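Local coordinates for protein alanine dehydrogenase/pyridine nucleotide transhydrogenase (PDB 3P2Y) that probably takes part in proton-translocating transhydrogenation, the hydride exchange between NADH and NADP that is coupled to proton movement across the membrane, at residues V45-S59 and Y72-P84. Residues are numbered along the deposited sequence; the frame is centred on the assembly and turned at random. Where two conformers were deposited one is given.
Sequences VEKLSARGLEVVVES and YERAGATIGDPWP. With CA (calcium ion), chain C.
Tyr72 lays one ring face against Val57, whose CG1 stands over the ring 3.9 Å from its centroid and 8° off the normal, a CH-pi contact. With CG1 anti to its own backbone N (chi1 -178°), Val57 turns CG2 along the ring rim to Ala77 CB, while Val45 CG2 meets the same ring in plane at its edge. The Tyr72 hydroxyl is bound by the carbonyl of Leu40. Ala75 packs its CB on Val45 and Glu46, and its carbonyl takes the hydroxyl of Ser49 on a lone pair, 2.9 Å from Ala75 O to Ser49 OG. That hydroxyl also accepts from a water on the calcium ion, which Gly76 O binds directly at 2.3 Å; the same water donates to Leu53 O, tying the metal to the turn after helix 42-50. Gly76, at positive phi, ends its helix in a Schellman motif. Beyond Ala77 the chain runs parallel to strand 54-57: Thr78 N donates to Val55 O, Val57 N to Thr78 O at 2.9 Å (166° at the hydrogen), and Gly80 N to Val57 O. Ile79 lies on the Val57 face of the sheet and reaches Ser59 CB with CG2 at 3.7 Å. On the other face, Val56 CG2 presses on the Gly80 backbone, 3.6 Å from Gly80 C. Asp81 forms an Asx turn to Trp83 N, and Pro82 CG rests on Glu58 CB at 3.8 Å. One water joins Glu58 OE2 to Trp83 NE1, whereas Glu58 OE1 is held by Arg29 N. Strand 54-57, helix 69-74 and strand 78-79 form a beta-alpha-beta crossover unit, with 78-79 at the margin of the parallel sheet of the N-terminal alanine dehydrogenase/PNT domain.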
loop_
_atom_site.group_PDB
_atom_site.type_symbol
_atom_site.label_atom_id
_atom_site.label_comp_id
_atom_site.label_asym_id
_atom_site.label_seq_id
_atom_site.Cartn_x
_atom_site.Cartn_y
_atom_site.Cartn_z
ATOM N N VAL A 45 -27.595 -9.193 3.797
ATOM C CA VAL A 45 -28.648 -9.353 4.816
ATOM C C VAL A 45 -29.979 -8.766 4.331
ATOM O O VAL A 45 -31.054 -9.376 4.511
ATOM C CB VAL A 45 -28.204 -8.730 6.164
ATOM C CG1 VAL A 45 -29.371 -8.740 7.185
ATOM C CG2 VAL A 45 -27.009 -9.505 6.743
ATOM N N GLU A 46 -29.919 -7.590 3.706
ATOM C CA GLU A 46 -31.132 -6.933 3.206
ATOM C C GLU A 46 -31.895 -7.849 2.229
ATOM O O GLU A 46 -33.130 -8.003 2.322
ATOM C CB GLU A 46 -30.778 -5.580 2.560
ATOM C CG GLU A 46 -31.983 -4.707 2.160
ATOM C CD GLU A 46 -31.612 -3.242 1.856
ATOM O OE1 GLU A 46 -30.437 -2.841 2.052
ATOM O OE2 GLU A 46 -32.514 -2.481 1.419
ATOM N N LYS A 47 -31.157 -8.478 1.322
ATOM C CA LYS A 47 -31.759 -9.428 0.372
ATOM C C LYS A 47 -32.409 -10.632 1.049
ATOM O O LYS A 47 -33.504 -11.054 0.646
ATOM C CB LYS A 47 -30.713 -9.918 -0.632
ATOM C CG LYS A 47 -30.018 -8.792 -1.414
ATOM C CD LYS A 47 -30.875 -8.199 -2.505
ATOM C CE LYS A 47 -30.022 -7.331 -3.439
ATOM N NZ LYS A 47 -28.728 -8.023 -3.807
ATOM N N LEU A 48 -31.745 -11.196 2.060
ATOM C CA LEU A 48 -32.326 -12.334 2.796
ATOM C C LEU A 48 -33.591 -11.917 3.550
ATOM O O LEU A 48 -34.598 -12.641 3.523
ATOM C CB LEU A 48 -31.321 -12.957 3.772
ATOM C CG LEU A 48 -30.021 -13.464 3.118
ATOM C CD1 LEU A 48 -29.078 -13.835 4.205
ATOM C CD2 LEU A 48 -30.283 -14.666 2.167
ATOM N N SER A 49 -33.543 -10.757 4.204
ATOM C CA SER A 49 -34.716 -10.222 4.896
ATOM C C SER A 49 -35.887 -10.033 3.942
ATOM O O SER A 49 -37.028 -10.376 4.279
ATOM C CB SER A 49 -34.404 -8.885 5.561
ATOM O OG SER A 49 -33.508 -9.081 6.638
ATOM N N ALA A 50 -35.589 -9.471 2.769
ATOM C CA ALA A 50 -36.600 -9.209 1.734
ATOM C C ALA A 50 -37.294 -10.486 1.258
ATOM O O ALA A 50 -38.461 -10.452 0.813
ATOM C CB ALA A 50 -35.966 -8.473 0.554
ATOM N N ARG A 51 -36.580 -11.607 1.326
ATOM C CA ARG A 51 -37.162 -12.911 1.002
ATOM C C ARG A 51 -37.952 -13.542 2.147
ATOM O O ARG A 51 -38.562 -14.598 1.966
ATOM C CB ARG A 51 -36.078 -13.878 0.542
ATOM C CG ARG A 51 -35.487 -13.520 -0.804
ATOM C CD ARG A 51 -34.137 -14.166 -0.964
ATOM N NE ARG A 51 -34.204 -15.614 -0.738
ATOM C CZ ARG A 51 -33.146 -16.421 -0.783
ATOM N NH1 ARG A 51 -31.945 -15.916 -1.031
ATOM N NH2 ARG A 51 -33.288 -17.736 -0.596
ATOM N N GLY A 52 -37.951 -12.916 3.317
ATOM C CA GLY A 52 -38.718 -13.434 4.462
ATOM C C GLY A 52 -37.932 -14.214 5.506
ATOM O O GLY A 52 -38.491 -14.618 6.532
ATOM N N LEU A 53 -36.636 -14.424 5.265
ATOM C CA LEU A 53 -35.775 -15.095 6.257
ATOM C C LEU A 53 -35.502 -14.173 7.424
ATOM O O LEU A 53 -35.397 -12.951 7.239
ATOM C CB LEU A 53 -34.457 -15.518 5.622
ATOM C CG LEU A 53 -34.580 -16.496 4.458
ATOM C CD1 LEU A 53 -33.381 -16.417 3.520
ATOM C CD2 LEU A 53 -34.760 -17.916 5.026
ATOM N N GLU A 54 -35.365 -14.741 8.621
ATOM C CA GLU A 54 -34.956 -13.944 9.792
ATOM C C GLU A 54 -33.436 -14.030 9.909
ATOM O O GLU A 54 -32.848 -15.091 9.669
ATOM C CB GLU A 54 -35.612 -14.465 11.068
ATOM N N VAL A 55 -32.795 -12.904 10.216
ATOM C CA VAL A 55 -31.333 -12.896 10.334
ATOM C C VAL A 55 -31.049 -12.299 11.706
ATOM O O VAL A 55 -31.617 -11.243 12.056
ATOM C CB VAL A 55 -30.663 -12.049 9.236
ATOM C CG1 VAL A 55 -29.127 -12.137 9.346
ATOM C CG2 VAL A 55 -31.097 -12.552 7.834
ATOM N N VAL A 56 -30.207 -12.993 12.466
ATOM C CA VAL A 56 -29.687 -12.484 13.740
ATOM C C VAL A 56 -28.183 -12.295 13.601
ATOM O O VAL A 56 -27.464 -13.224 13.212
ATOM C CB VAL A 56 -30.063 -13.372 14.951
ATOM C CG1 VAL A 56 -29.622 -14.828 14.748
ATOM C CG2 VAL A 56 -29.471 -12.786 16.245
ATOM N N VAL A 57 -27.719 -11.095 13.918
ATOM C CA VAL A 57 -26.291 -10.749 13.786
ATOM C C VAL A 57 -25.760 -10.442 15.171
ATOM O O VAL A 57 -26.387 -9.706 15.932
ATOM C CB VAL A 57 -26.096 -9.536 12.869
ATOM C CG1 VAL A 57 -24.606 -9.209 12.681
ATOM C CG2 VAL A 57 -26.754 -9.833 11.482
ATOM N N GLU A 58 -24.619 -11.032 15.515
ATOM C CA GLU A 58 -24.029 -10.760 16.836
ATOM C C GLU A 58 -23.610 -9.293 16.871
ATOM O O GLU A 58 -23.149 -8.739 15.864
ATOM C CB GLU A 58 -22.804 -11.648 17.053
ATOM C CG GLU A 58 -22.213 -11.532 18.470
ATOM C CD GLU A 58 -21.184 -12.591 18.786
ATOM O OE1 GLU A 58 -20.742 -13.316 17.875
ATOM O OE2 GLU A 58 -20.838 -12.719 19.986
ATOM N N SER A 59 -23.791 -8.653 18.027
ATOM C CA SER A 59 -23.307 -7.274 18.155
ATOM C C SER A 59 -21.823 -7.152 17.780
ATOM O O SER A 59 -20.986 -7.990 18.164
ATOM C CB SER A 59 -23.564 -6.731 19.570
ATOM O OG SER A 59 -23.200 -5.333 19.621
ATOM N N TYR A 72 -26.884 -3.255 10.205
ATOM C CA TYR A 72 -27.584 -4.547 10.168
ATOM C C TYR A 72 -29.073 -4.468 10.488
ATOM O O TYR A 72 -29.875 -5.099 9.815
ATOM C CB TYR A 72 -26.874 -5.593 11.036
ATOM C CG TYR A 72 -25.576 -6.072 10.387
ATOM C CD1 TYR A 72 -25.598 -6.995 9.325
ATOM C CD2 TYR A 72 -24.343 -5.624 10.851
ATOM C CE1 TYR A 72 -24.383 -7.451 8.744
ATOM C CE2 TYR A 72 -23.136 -6.059 10.272
ATOM C CZ TYR A 72 -23.172 -6.978 9.235
ATOM O OH TYR A 72 -21.981 -7.403 8.685
ATOM N N GLU A 73 -29.446 -3.690 11.498
ATOM C CA GLU A 73 -30.860 -3.519 11.839
ATOM C C GLU A 73 -31.620 -2.859 10.671
ATOM O O GLU A 73 -32.757 -3.266 10.364
ATOM C CB GLU A 73 -31.017 -2.690 13.111
ATOM C CG GLU A 73 -30.578 -3.442 14.367
ATOM C CD GLU A 73 -30.577 -2.570 15.604
ATOM O OE1 GLU A 73 -30.271 -1.358 15.506
ATOM O OE2 GLU A 73 -30.837 -3.115 16.681
ATOM N N ARG A 74 -30.986 -1.879 10.026
ATOM C CA ARG A 74 -31.568 -1.241 8.825
ATOM C C ARG A 74 -31.794 -2.222 7.673
ATOM O O ARG A 74 -32.703 -2.025 6.836
ATOM C CB ARG A 74 -30.720 -0.053 8.344
ATOM C CG ARG A 74 -30.983 1.277 9.121
ATOM C CD ARG A 74 -30.263 2.494 8.484
ATOM N NE ARG A 74 -28.816 2.458 8.716
ATOM C CZ ARG A 74 -28.225 2.934 9.814
ATOM N NH1 ARG A 74 -28.950 3.496 10.781
ATOM N NH2 ARG A 74 -26.903 2.842 9.953
ATOM N N ALA A 75 -30.981 -3.286 7.635
ATOM C CA ALA A 75 -31.096 -4.345 6.623
ATOM C C ALA A 75 -32.078 -5.431 7.041
ATOM O O ALA A 75 -32.231 -6.451 6.350
ATOM C CB ALA A 75 -29.726 -4.961 6.351
ATOM N N GLY A 76 -32.730 -5.246 8.187
ATOM C CA GLY A 76 -33.757 -6.174 8.626
ATOM C C GLY A 76 -33.312 -7.198 9.650
ATOM O O GLY A 76 -34.129 -8.012 10.099
ATOM N N ALA A 77 -32.035 -7.172 10.046
ATOM C CA ALA A 77 -31.573 -8.114 11.069
ATOM C C ALA A 77 -31.971 -7.679 12.467
ATOM O O ALA A 77 -32.248 -6.495 12.725
ATOM C CB ALA A 77 -30.036 -8.266 11.025
ATOM N N THR A 78 -31.977 -8.645 13.368
ATOM C CA THR A 78 -31.998 -8.347 14.802
ATOM C C THR A 78 -30.600 -8.592 15.357
ATOM O O THR A 78 -29.861 -9.432 14.841
ATOM C CB THR A 78 -33.007 -9.214 15.553
ATOM O OG1 THR A 78 -32.575 -10.574 15.524
ATOM C CG2 THR A 78 -34.373 -9.111 14.902
ATOM N N ILE A 79 -30.220 -7.833 16.382
ATOM C CA ILE A 79 -28.889 -8.010 16.987
ATOM C C ILE A 79 -29.039 -8.934 18.191
ATOM O O ILE A 79 -29.866 -8.678 19.084
ATOM C CB ILE A 79 -28.274 -6.647 17.420
ATOM C CG1 ILE A 79 -28.193 -5.662 16.234
ATOM C CG2 ILE A 79 -26.907 -6.869 18.104
ATOM C CD1 ILE A 79 -27.318 -6.120 15.001
ATOM N N GLY A 80 -28.269 -10.009 18.249
ATOM C CA GLY A 80 -28.470 -10.970 19.333
ATOM C C GLY A 80 -27.565 -12.172 19.203
ATOM O O GLY A 80 -26.567 -12.120 18.496
ATOM N N ASP A 81 -27.916 -13.260 19.890
ATOM C CA ASP A 81 -27.059 -14.450 19.912
ATOM C C ASP A 81 -27.210 -15.220 18.585
ATOM O O ASP A 81 -28.297 -15.684 18.253
ATOM C CB ASP A 81 -27.458 -15.306 21.130
ATOM C CG ASP A 81 -26.589 -16.537 21.316
ATOM O OD1 ASP A 81 -25.629 -16.763 20.563
ATOM O OD2 ASP A 81 -26.904 -17.301 22.255
ATOM N N PRO A 82 -26.106 -15.356 17.824
ATOM C CA PRO A 82 -26.219 -15.981 16.529
ATOM C C PRO A 82 -26.131 -17.505 16.594
ATOM O O PRO A 82 -26.580 -18.166 15.650
ATOM C CB PRO A 82 -25.007 -15.402 15.779
ATOM C CG PRO A 82 -23.948 -15.315 16.831
ATOM C CD PRO A 82 -24.737 -14.863 18.082
ATOM N N TRP A 83 -25.588 -18.064 17.684
ATOM C CA TRP A 83 -25.197 -19.482 17.698
ATOM C C TRP A 83 -26.329 -20.498 17.641
ATOM O O TRP A 83 -26.142 -21.566 17.037
ATOM C CB TRP A 83 -24.252 -19.789 18.875
ATOM C CG TRP A 83 -23.006 -18.962 18.781
ATOM C CD1 TRP A 83 -22.674 -17.880 19.559
ATOM C CD2 TRP A 83 -21.942 -19.139 17.863
ATOM N NE1 TRP A 83 -21.464 -17.369 19.163
ATOM C CE2 TRP A 83 -20.986 -18.122 18.130
ATOM C CE3 TRP A 83 -21.694 -20.057 16.831
ATOM C CZ2 TRP A 83 -19.801 -17.992 17.398
ATOM C CZ3 TRP A 83 -20.502 -19.941 16.107
ATOM C CH2 TRP A 83 -19.580 -18.908 16.390
ATOM N N PRO A 84 -27.494 -20.187 18.244
ATOM C CA PRO A 84 -28.533 -21.232 18.188
ATOM C C PRO A 84 -29.437 -21.205 16.947
ATOM O O PRO A 84 -30.495 -21.879 16.917
ATOM C CB PRO A 84 -29.327 -21.010 19.473
ATOM C CG PRO A 84 -29.164 -19.567 19.820
ATOM C CD PRO A 84 -27.816 -19.124 19.220
HETATM CA CA CA C . -35.850 -9.524 10.438
HETATM O O HOH W 1 -34.358 -10.650 8.769
HETATM O O HOH W 2 -34.555 -10.792 11.787
HETATM O O HOH W 3 -20.465 -15.148 20.981
HETATM O O HOH W 4 -25.008 -9.821 20.397
HETATM O O HOH W 5 -36.958 -8.379 8.819
#